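Local coordinates for DUF985 domain-containing protein (PDB 1YUD) that is of unknown function, though its cupin-superfamily (DUF985) fold suggests a small-molecule-binding or enzymatic role in Shewanella oneidensis, at residues A[145-150]-A[162-168]; A[25-29]-A[139-144]; A[80-86]-A[116-122]. All blocks are in the same frame, centred on the assembly; numbering follows the deposited sequence.

Contact 1 (A[145-150]-A[162-168]); sequences FSQEAL and QKLSRPE
Gln147 runs alongside Pro167 in the same direction, a simple case of how a chain end can be laid across the start of a helix. The first torsion of Gln147 (chi1 -163°) turns CG away from its own backbone N, and the extended chain then follows the proline. Its CB rests 3.3 Å from Pro167 N, while further out the amide carbon CD of Gln147 is 3.7 Å from Pro167 CD. The NE2 branch continues toward the backbone of Gln162, 3.7 Å from CA of that residue. Glu148, bent at chi2, approaches the same proline from another direction, coming in roughly perpendicular to it, with Glu148 OE1 3.6 Å from Pro167 CB. Toward strand 62-66, Leu150 brings CD1 to 3.4 Å from Ser165 OG, and Leu150 and Leu164 both pack on Phe64 of that strand. One backbone bond joins the helix start to the tail, Gln147 N to Arg166 O at 2.9 Å; the donor sits well above the carbonyl plane. The C-terminal tail thereby takes up the amide of the first helical residue, beside strand 62-66 of the cupin fold. Ser146 acts within its own segment, its OG accepting from Ala149 N at 3.2 Å, so that the helix opens with a classical serine N-cap.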
loop_
_atom_site.group_PDB
_atom_site.type_symbol
_atom_site.label_atom_id
_atom_site.label_comp_id
_atom_site.label_asym_id
_atom_site.label_seq_id
_atom_site.Cartn_x
_atom_site.Cartn_y
_atom_site.Cartn_z
ATOM N N PHE A 145 -8.691 -21.134 -9.475
ATOM C CA PHE A 145 -8.677 -22.102 -10.580
ATOM C C PHE A 145 -7.947 -23.425 -10.336
ATOM O O PHE A 145 -6.901 -23.470 -9.686
ATOM C CB PHE A 145 -8.099 -21.451 -11.841
ATOM C CG PHE A 145 -8.971 -20.373 -12.417
ATOM C CD1 PHE A 145 -9.076 -19.131 -11.797
ATOM C CD2 PHE A 145 -9.711 -20.607 -13.566
ATOM C CE1 PHE A 145 -9.912 -18.138 -12.318
ATOM C CE2 PHE A 145 -10.548 -19.625 -14.096
ATOM C CZ PHE A 145 -10.646 -18.391 -13.469
ATOM N N SER A 146 -8.510 -24.497 -10.894
ATOM C CA SER A 146 -7.968 -25.852 -10.777
ATOM C C SER A 146 -6.834 -26.036 -11.764
ATOM O O SER A 146 -6.855 -25.437 -12.832
ATOM C CB SER A 146 -9.041 -26.879 -11.121
ATOM O OG SER A 146 -9.212 -26.949 -12.530
ATOM N N GLN A 147 -5.865 -26.885 -11.429
ATOM C CA GLN A 147 -4.738 -27.136 -12.327
ATOM C C GLN A 147 -5.286 -27.642 -13.656
ATOM O O GLN A 147 -4.741 -27.348 -14.724
ATOM C CB GLN A 147 -3.794 -28.176 -11.730
ATOM C CG GLN A 147 -2.412 -28.202 -12.366
ATOM C CD GLN A 147 -1.484 -29.228 -11.721
ATOM O OE1 GLN A 147 -1.630 -30.441 -11.929
ATOM N NE2 GLN A 147 -0.527 -28.745 -10.926
ATOM N N GLU A 148 -6.382 -28.391 -13.576
ATOM C CA GLU A 148 -7.037 -28.941 -14.758
ATOM C C GLU A 148 -7.298 -27.867 -15.806
ATOM O O GLU A 148 -6.625 -27.814 -16.831
ATOM C CB GLU A 148 -8.368 -29.603 -14.378
ATOM C CG GLU A 148 -8.285 -31.085 -14.006
ATOM C CD GLU A 148 -7.461 -31.360 -12.761
ATOM O OE1 GLU A 148 -6.219 -31.231 -12.813
ATOM O OE2 GLU A 148 -8.064 -31.711 -11.725
ATOM N N ALA A 149 -8.276 -27.008 -15.540
ATOM C CA ALA A 149 -8.634 -25.952 -16.478
ATOM C C ALA A 149 -7.416 -25.168 -16.946
ATOM O O ALA A 149 -7.334 -24.778 -18.109
ATOM C CB ALA A 149 -9.652 -25.012 -15.843
ATOM N N LEU A 150 -6.461 -24.956 -16.047
ATOM C CA LEU A 150 -5.268 -24.191 -16.386
ATOM C C LEU A 150 -4.316 -24.858 -17.377
ATOM O O LEU A 150 -3.571 -24.172 -18.079
ATOM C CB LEU A 150 -4.519 -23.803 -15.113
ATOM C CG LEU A 150 -5.275 -22.824 -14.212
ATOM C CD1 LEU A 150 -4.385 -22.433 -13.050
ATOM C CD2 LEU A 150 -5.695 -21.596 -15.013
ATOM N N GLN A 162 2.102 -25.539 -12.843
ATOM C CA GLN A 162 2.365 -26.628 -11.908
ATOM C C GLN A 162 2.956 -26.135 -10.595
ATOM O O GLN A 162 3.385 -26.937 -9.770
ATOM C CB GLN A 162 3.342 -27.635 -12.505
ATOM C CG GLN A 162 2.858 -28.374 -13.726
ATOM C CD GLN A 162 3.861 -29.424 -14.177
ATOM O OE1 GLN A 162 5.061 -29.152 -14.289
ATOM N NE2 GLN A 162 3.375 -30.632 -14.438
ATOM N N LYS A 163 3.010 -24.824 -10.407
ATOM C CA LYS A 163 3.544 -24.274 -9.166
ATOM C C LYS A 163 2.507 -23.418 -8.453
ATOM O O LYS A 163 2.362 -23.489 -7.230
ATOM C CB LYS A 163 4.806 -23.445 -9.439
ATOM C CG LYS A 163 6.072 -24.279 -9.592
ATOM C CD LYS A 163 5.958 -25.304 -10.719
ATOM C CE LYS A 163 7.216 -26.167 -10.807
ATOM N NZ LYS A 163 7.169 -27.177 -11.910
ATOM N N LEU A 164 1.781 -22.621 -9.233
ATOM C CA LEU A 164 0.764 -21.729 -8.694
ATOM C C LEU A 164 -0.633 -22.288 -8.924
ATOM O O LEU A 164 -1.578 -21.539 -9.158
ATOM C CB LEU A 164 0.871 -20.346 -9.347
ATOM C CG LEU A 164 2.253 -19.684 -9.434
ATOM C CD1 LEU A 164 2.127 -18.341 -10.125
ATOM C CD2 LEU A 164 2.838 -19.508 -8.053
ATOM N N SER A 165 -0.763 -23.607 -8.860
ATOM C CA SER A 165 -2.056 -24.246 -9.059
ATOM C C SER A 165 -2.024 -25.661 -8.501
ATOM O O SER A 165 -0.955 -26.192 -8.202
ATOM C CB SER A 165 -2.395 -24.282 -10.550
ATOM O OG SER A 165 -3.689 -24.813 -10.765
ATOM N N ARG A 166 -3.198 -26.262 -8.342
ATOM C CA ARG A 166 -3.296 -27.631 -7.840
ATOM C C ARG A 166 -4.478 -28.353 -8.468
ATOM O O ARG A 166 -5.539 -27.759 -8.685
ATOM C CB ARG A 166 -3.400 -27.657 -6.306
ATOM C CG ARG A 166 -2.051 -27.516 -5.619
ATOM C CD ARG A 166 -2.161 -27.630 -4.116
ATOM N NE ARG A 166 -3.140 -26.705 -3.567
ATOM C CZ ARG A 166 -2.991 -26.055 -2.416
ATOM N NH1 ARG A 166 -1.893 -26.228 -1.691
ATOM N NH2 ARG A 166 -3.943 -25.232 -1.988
ATOM N N PRO A 167 -4.302 -29.652 -8.767
ATOM C CA PRO A 167 -5.288 -30.544 -9.384
ATOM C C PRO A 167 -6.554 -30.919 -8.607
ATOM O O PRO A 167 -6.691 -30.642 -7.415
ATOM C CB PRO A 167 -4.453 -31.768 -9.748
ATOM C CG PRO A 167 -3.453 -31.812 -8.650
ATOM C CD PRO A 167 -3.037 -30.371 -8.527
ATOM N N GLU A 168 -7.474 -31.556 -9.329
ATOM C CA GLU A 168 -8.753 -32.012 -8.802
ATOM C C GLU A 168 -9.598 -30.833 -8.325
ATOM O O GLU A 168 -9.877 -30.748 -7.107
ATOM C CB GLU A 168 -8.531 -33.008 -7.658
ATOM C CG GLU A 168 -9.537 -34.165 -7.625
ATOM C CD GLU A 168 -9.334 -35.180 -8.751
ATOM O OE1 GLU A 168 -8.257 -35.821 -8.795
ATOM O OE2 GLU A 168 -10.256 -35.338 -9.585
#

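Contact 2 (A[25-29]-A[139-144]); sequences QHVEG and FDDFEL
The Phe142 ring meets the carboxylate of Glu28 at its edge: Glu28 OE2 lies near the ring plane, 3.1 Å from Phe142 CE1, and the two flat groups are nearly coplanar, their planes 20° apart. This edge approach sets the carboxylate oxygen against ring C-H groups rather than over the face. Val27 reaches the same ring obliquely, with CG1 3.9 Å from Phe142 CE2. That methyl also serves a second aromatic, touching the edge of Phe139 at CE1, 4.1 Å away. Phe139 in turn directs CZ to the edge of the His26 imidazole, 4.3 Å from NE2, and Glu28 OE1 lies in the plane of that imidazole, also at its edge. Beyond the two segments, Phe142 meets the ring of His65, and Glu28 OE1 has a weak hydrogen bond with Ser62 OG.

The 26-29 segment is a type I beta turn, closed by a backbone bond from Gly29 N to His26 O of 2.7 Å. It leads from strand 24-25 into strand 31-37 of the larger sheet of the cupin jelly-roll barrel, and 139-144, the link between strand 126-133 and helix 147-152, passes over it. The turn presents Val27 and Glu28 toward that link. With chi1 at 83°, CG of Glu28 is tucked over its own backbone, and the extended chain carries the carboxylate out to the phenylalanine. Leu144 packs on the same two residues, CD1 resting 3.8 Å from Glu28 CB and CD2 3.4 Å from Val27 O.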
loop_
_atom_site.group_PDB
_atom_site.type_symbol
_atom_site.label_atom_id
_atom_site.label_comp_id
_atom_site.label_asym_id
_atom_site.label_seq_id
_atom_site.Cartn_x
_atom_site.Cartn_y
_atom_site.Cartn_z
ATOM N N GLN A 25 -5.528 -18.135 7.308
ATOM C CA GLN A 25 -5.370 -18.682 5.957
ATOM C C GLN A 25 -6.351 -18.092 4.950
ATOM O O GLN A 25 -7.496 -17.802 5.283
ATOM C CB GLN A 25 -5.548 -20.205 5.994
ATOM C CG GLN A 25 -4.694 -20.896 7.045
ATOM C CD GLN A 25 -5.422 -22.040 7.739
ATOM O OE1 GLN A 25 -4.938 -22.576 8.743
ATOM N NE2 GLN A 25 -6.589 -22.422 7.209
ATOM N N HIS A 26 -5.890 -17.917 3.716
ATOM C CA HIS A 26 -6.737 -17.379 2.657
ATOM C C HIS A 26 -7.084 -18.543 1.740
ATOM O O HIS A 26 -6.248 -19.408 1.496
ATOM C CB HIS A 26 -5.998 -16.300 1.862
ATOM C CG HIS A 26 -6.902 -15.462 1.014
ATOM N ND1 HIS A 26 -6.496 -14.890 -0.173
ATOM C CD2 HIS A 26 -8.193 -15.092 1.187
ATOM C CE1 HIS A 26 -7.499 -14.207 -0.695
ATOM N NE2 HIS A 26 -8.540 -14.314 0.110
ATOM N N VAL A 27 -8.306 -18.571 1.227
ATOM C CA VAL A 27 -8.716 -19.675 0.371
ATOM C C VAL A 27 -7.779 -19.908 -0.801
ATOM O O VAL A 27 -7.661 -21.031 -1.292
ATOM C CB VAL A 27 -10.141 -19.469 -0.174
ATOM C CG1 VAL A 27 -10.186 -18.265 -1.082
ATOM C CG2 VAL A 27 -10.591 -20.708 -0.919
ATOM N N GLU A 28 -7.106 -18.851 -1.239
ATOM C CA GLU A 28 -6.191 -18.943 -2.375
ATOM C C GLU A 28 -4.789 -19.310 -1.923
ATOM O O GLU A 28 -3.895 -19.472 -2.738
ATOM C CB GLU A 28 -6.136 -17.600 -3.120
ATOM C CG GLU A 28 -5.175 -16.573 -2.488
ATOM C CD GLU A 28 -5.334 -15.158 -3.044
ATOM O OE1 GLU A 28 -4.396 -14.341 -2.885
ATOM O OE2 GLU A 28 -6.402 -14.858 -3.623
ATOM N N GLY A 29 -4.602 -19.434 -0.619
ATOM C CA GLY A 29 -3.287 -19.745 -0.087
ATOM C C GLY A 29 -2.779 -18.593 0.766
ATOM O O GLY A 29 -3.438 -17.551 0.878
ATOM N N PHE A 139 -16.489 -11.580 -2.447
ATOM C CA PHE A 139 -16.041 -12.844 -3.017
ATOM C C PHE A 139 -16.660 -13.172 -4.372
ATOM O O PHE A 139 -16.366 -14.208 -4.967
ATOM C CB PHE A 139 -16.253 -13.976 -2.018
ATOM C CG PHE A 139 -15.066 -14.208 -1.140
ATOM C CD1 PHE A 139 -13.994 -14.974 -1.591
ATOM C CD2 PHE A 139 -14.988 -13.621 0.121
ATOM C CE1 PHE A 139 -12.856 -15.156 -0.796
ATOM C CE2 PHE A 139 -13.859 -13.793 0.921
ATOM C CZ PHE A 139 -12.791 -14.563 0.461
ATOM N N ASP A 140 -17.507 -12.274 -4.862
ATOM C CA ASP A 140 -18.140 -12.451 -6.161
ATOM C C ASP A 140 -17.106 -12.027 -7.191
ATOM O O ASP A 140 -17.143 -12.469 -8.340
ATOM C CB ASP A 140 -19.359 -11.544 -6.302
ATOM C CG ASP A 140 -20.247 -11.565 -5.087
ATOM O OD1 ASP A 140 -19.761 -11.202 -3.995
ATOM O OD2 ASP A 140 -21.432 -11.934 -5.220
ATOM N N ASP A 141 -16.195 -11.153 -6.765
ATOM C CA ASP A 141 -15.140 -10.641 -7.630
ATOM C C ASP A 141 -13.904 -11.531 -7.584
ATOM O O ASP A 141 -12.845 -11.169 -8.102
ATOM C CB ASP A 141 -14.747 -9.224 -7.208
ATOM C CG ASP A 141 -15.936 -8.295 -7.113
ATOM O OD1 ASP A 141 -16.763 -8.290 -8.051
ATOM O OD2 ASP A 141 -16.040 -7.567 -6.105
ATOM N N PHE A 142 -14.048 -12.700 -6.969
ATOM C CA PHE A 142 -12.945 -13.639 -6.841
ATOM C C PHE A 142 -13.210 -14.881 -7.689
ATOM O O PHE A 142 -14.333 -15.102 -8.142
ATOM C CB PHE A 142 -12.795 -14.033 -5.366
ATOM C CG PHE A 142 -11.643 -14.954 -5.091
ATOM C CD1 PHE A 142 -10.357 -14.457 -4.961
ATOM C CD2 PHE A 142 -11.846 -16.324 -4.980
ATOM C CE1 PHE A 142 -9.286 -15.307 -4.725
ATOM C CE2 PHE A 142 -10.784 -17.185 -4.745
ATOM C CZ PHE A 142 -9.502 -16.673 -4.617
ATOM N N GLU A 143 -12.169 -15.682 -7.910
ATOM C CA GLU A 143 -12.294 -16.923 -8.672
ATOM C C GLU A 143 -10.989 -17.714 -8.687
ATOM O O GLU A 143 -10.035 -17.342 -9.372
ATOM C CB GLU A 143 -12.747 -16.646 -10.107
ATOM C CG GLU A 143 -13.106 -17.916 -10.864
ATOM C CD GLU A 143 -13.852 -17.648 -12.159
ATOM O OE1 GLU A 143 -14.314 -18.629 -12.788
ATOM O OE2 GLU A 143 -13.975 -16.462 -12.545
ATOM N N LEU A 144 -10.953 -18.803 -7.924
ATOM C CA LEU A 144 -9.767 -19.651 -7.840
ATOM C C LEU A 144 -9.840 -20.689 -8.965
ATOM O O LEU A 144 -10.933 -21.076 -9.368
ATOM C CB LEU A 144 -9.725 -20.327 -6.465
ATOM C CG LEU A 144 -8.393 -20.884 -5.953
ATOM C CD1 LEU A 144 -7.337 -19.796 -5.998
ATOM C CD2 LEU A 144 -8.555 -21.411 -4.528
#

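Contact 3 (A[80-86]-A[116-122])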
loop_
_atom_site.group_PDB
_atom_site.type_symbol
_atom_site.label_atom_id
_atom_site.label_comp_id
_atom_site.label_asym_id
_atom_site.label_seq_id
_atom_site.Cartn_x
_atom_site.Cartn_y
_atom_site.Cartn_z
ATOM N N SER A 80 11.323 -10.509 -1.594
ATOM C CA SER A 80 10.803 -10.053 -2.872
ATOM C C SER A 80 9.951 -11.172 -3.466
ATOM O O SER A 80 10.320 -12.340 -3.379
ATOM C CB SER A 80 11.952 -9.752 -3.822
ATOM O OG SER A 80 12.354 -10.948 -4.464
ATOM N N LEU A 81 8.814 -10.820 -4.061
ATOM C CA LEU A 81 7.925 -11.819 -4.661
ATOM C C LEU A 81 8.030 -11.799 -6.181
ATOM O O LEU A 81 8.972 -11.249 -6.750
ATOM C CB LEU A 81 6.471 -11.550 -4.252
ATOM C CG LEU A 81 6.237 -11.307 -2.758
ATOM C CD1 LEU A 81 4.767 -11.054 -2.516
ATOM C CD2 LEU A 81 6.692 -12.499 -1.951
ATOM N N THR A 82 7.057 -12.402 -6.841
ATOM C CA THR A 82 7.048 -12.424 -8.288
ATOM C C THR A 82 5.624 -12.659 -8.688
ATOM O O THR A 82 5.029 -13.666 -8.326
ATOM C CB THR A 82 7.928 -13.541 -8.834
ATOM O OG1 THR A 82 9.267 -13.341 -8.372
ATOM C CG2 THR A 82 7.922 -13.536 -10.354
ATOM N N ILE A 83 5.060 -11.706 -9.415
ATOM C CA ILE A 83 3.681 -11.836 -9.830
ATOM C C ILE A 83 3.632 -12.456 -11.209
ATOM O O ILE A 83 4.105 -11.873 -12.182
ATOM C CB ILE A 83 2.987 -10.472 -9.882
ATOM C CG1 ILE A 83 3.371 -9.639 -8.652
ATOM C CG2 ILE A 83 1.492 -10.664 -9.970
ATOM C CD1 ILE A 83 2.794 -10.137 -7.367
ATOM N N TYR A 84 3.074 -13.653 -11.291
ATOM C CA TYR A 84 2.950 -14.327 -12.561
ATOM C C TYR A 84 1.531 -14.041 -13.024
ATOM O O TYR A 84 0.565 -14.372 -12.339
ATOM C CB TYR A 84 3.186 -15.831 -12.392
ATOM C CG TYR A 84 4.516 -16.184 -11.751
ATOM C CD1 TYR A 84 4.732 -15.974 -10.399
ATOM C CD2 TYR A 84 5.555 -16.723 -12.504
ATOM C CE1 TYR A 84 5.945 -16.293 -9.802
ATOM C CE2 TYR A 84 6.776 -17.047 -11.921
ATOM C CZ TYR A 84 6.970 -16.830 -10.561
ATOM O OH TYR A 84 8.179 -17.163 -9.954
HETATM N N MSE A 85 1.411 -13.398 -14.181
HETATM C CA MSE A 85 0.109 -13.043 -14.733
HETATM C C MSE A 85 -0.070 -13.640 -16.118
HETATM O O MSE A 85 0.877 -13.700 -16.902
HETATM C CB MSE A 85 -0.021 -11.517 -14.819
HETATM C CG MSE A 85 0.077 -10.794 -13.477
HETATM SE SE MSE A 85 0.874 -9.032 -13.643
HETATM C CE MSE A 85 -0.356 -8.373 -14.986
ATOM N N ILE A 86 -1.292 -14.067 -16.413
ATOM C CA ILE A 86 -1.628 -14.661 -17.701
ATOM C C ILE A 86 -2.800 -13.892 -18.334
ATOM O O ILE A 86 -3.940 -13.969 -17.851
ATOM C CB ILE A 86 -2.009 -16.160 -17.517
ATOM C CG1 ILE A 86 -0.807 -16.938 -16.969
ATOM C CG2 ILE A 86 -2.464 -16.762 -18.837
ATOM C CD1 ILE A 86 -1.118 -18.355 -16.554
ATOM N N ILE A 116 -5.684 -13.638 -14.900
ATOM C CA ILE A 116 -5.404 -14.723 -13.958
ATOM C C ILE A 116 -3.955 -14.625 -13.510
ATOM O O ILE A 116 -3.044 -14.674 -14.329
ATOM C CB ILE A 116 -5.660 -16.110 -14.597
ATOM C CG1 ILE A 116 -7.158 -16.262 -14.909
ATOM C CG2 ILE A 116 -5.187 -17.227 -13.647
ATOM C CD1 ILE A 116 -7.507 -17.503 -15.728
ATOM N N PHE A 117 -3.751 -14.493 -12.200
ATOM C CA PHE A 117 -2.414 -14.329 -11.641
ATOM C C PHE A 117 -2.192 -15.037 -10.302
ATOM O O PHE A 117 -3.145 -15.437 -9.622
ATOM C CB PHE A 117 -2.136 -12.838 -11.441
ATOM C CG PHE A 117 -3.048 -12.180 -10.431
ATOM C CD1 PHE A 117 -4.413 -12.054 -10.676
ATOM C CD2 PHE A 117 -2.539 -11.696 -9.232
ATOM C CE1 PHE A 117 -5.259 -11.452 -9.739
ATOM C CE2 PHE A 117 -3.375 -11.095 -8.295
ATOM C CZ PHE A 117 -4.736 -10.973 -8.547
ATOM N N GLY A 118 -0.916 -15.147 -9.934
ATOM C CA GLY A 118 -0.512 -15.777 -8.696
ATOM C C GLY A 118 0.868 -15.263 -8.338
ATOM O O GLY A 118 1.447 -14.479 -9.080
ATOM N N SER A 119 1.416 -15.688 -7.209
ATOM C CA SER A 119 2.731 -15.214 -6.827
ATOM C C SER A 119 3.457 -16.146 -5.868
ATOM O O SER A 119 2.849 -16.824 -5.046
ATOM C CB SER A 119 2.621 -13.832 -6.194
ATOM O OG SER A 119 3.885 -13.386 -5.725
ATOM N N ALA A 120 4.775 -16.158 -5.986
ATOM C CA ALA A 120 5.617 -16.964 -5.132
ATOM C C ALA A 120 6.677 -16.024 -4.593
ATOM O O ALA A 120 6.780 -14.890 -5.048
ATOM C CB ALA A 120 6.260 -18.089 -5.939
HETATM N N MSE A 121 7.452 -16.472 -3.615
HETATM C CA MSE A 121 8.508 -15.624 -3.088
HETATM C C MSE A 121 9.681 -15.853 -4.030
HETATM O O MSE A 121 9.552 -16.606 -4.989
HETATM C CB MSE A 121 8.893 -16.049 -1.673
HETATM C CG MSE A 121 7.742 -16.125 -0.693
HETATM SE SE MSE A 121 8.426 -16.077 1.119
HETATM C CE MSE A 121 9.252 -17.831 1.179
ATOM N N ASN A 122 10.813 -15.214 -3.767
ATOM C CA ASN A 122 11.990 -15.404 -4.612
ATOM C C ASN A 122 13.089 -16.167 -3.865
ATOM O O ASN A 122 13.936 -16.819 -4.476
ATOM C CB ASN A 122 12.511 -14.046 -5.111
ATOM C CG ASN A 122 11.813 -13.582 -6.394
ATOM O OD1 ASN A 122 11.636 -12.388 -6.616
ATOM N ND2 ASN A 122 11.438 -14.527 -7.245
#
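Strands 81-86 and 116-121 run antiparallel, their axes 4.6 Å apart and their directions at 159°, with Tyr84 and Gly118 forming a hydrogen-bonded pair in which each amide reaches the other's carbonyl at 2.9 Å. Ile83, Met85, Phe117 and Ser119 share one face; there Met85 (a selenomethionine) lays CG 3.6 Å from Phe117 CB, and Ile83 and Phe117 both reach Trp73 of the other sheet. On the reverse face the Tyr84 ring lies along the neighbouring strand, its edge toward Gly118 O and its CE1 4.3 Å from Ala120 CB, while Thr82 CG2 sits over one ring face. Ser119 directs OG, turned away from its own N at chi1 176°, to Thr82 O at 2.9 Å, approaching from above the carbonyl plane. At the far end Asn122 spans two hydroxyls: OD1 accepts from Ser80 OG at 2.7 Å, on a lone pair, and ND2 gives a weak bond to Thr82 OG1. Thr82 OG1 donates to Leu81 O, and Gln96 adds weak bonds to both OG1 and Asn122 OD1. This implies a ladder reinforced within by Ser119 and at one end by the Ser80-Thr82-Asn122 cluster, while the Ile83 and Phe117 face joins the other sheet of the cupin jelly-roll.

The three contacts have centres 14 to 15 Å apart. Contacts 1 and 2 adjoin in sequence at Leu144 and Phe145 but do not otherwise touch. Contacts 1 and 3 do meet: Leu164 CD1 lies 3.5 Å from Tyr84 CD1, and Phe145 CZ lies 4.0 Å from Ile116 CD1, so the C-terminal region packs on the smaller sheet. Contacts 2 and 3 stay about 6 Å apart at their nearest atoms, yet His65 meets the ring of Phe142 in one and Phe117 in the other. With a slightly longer spacing, His63, His65 and Glu71 resemble the HxH...E of the first cupin motif, which binds metal in many relatives; whether a site operates here is not established.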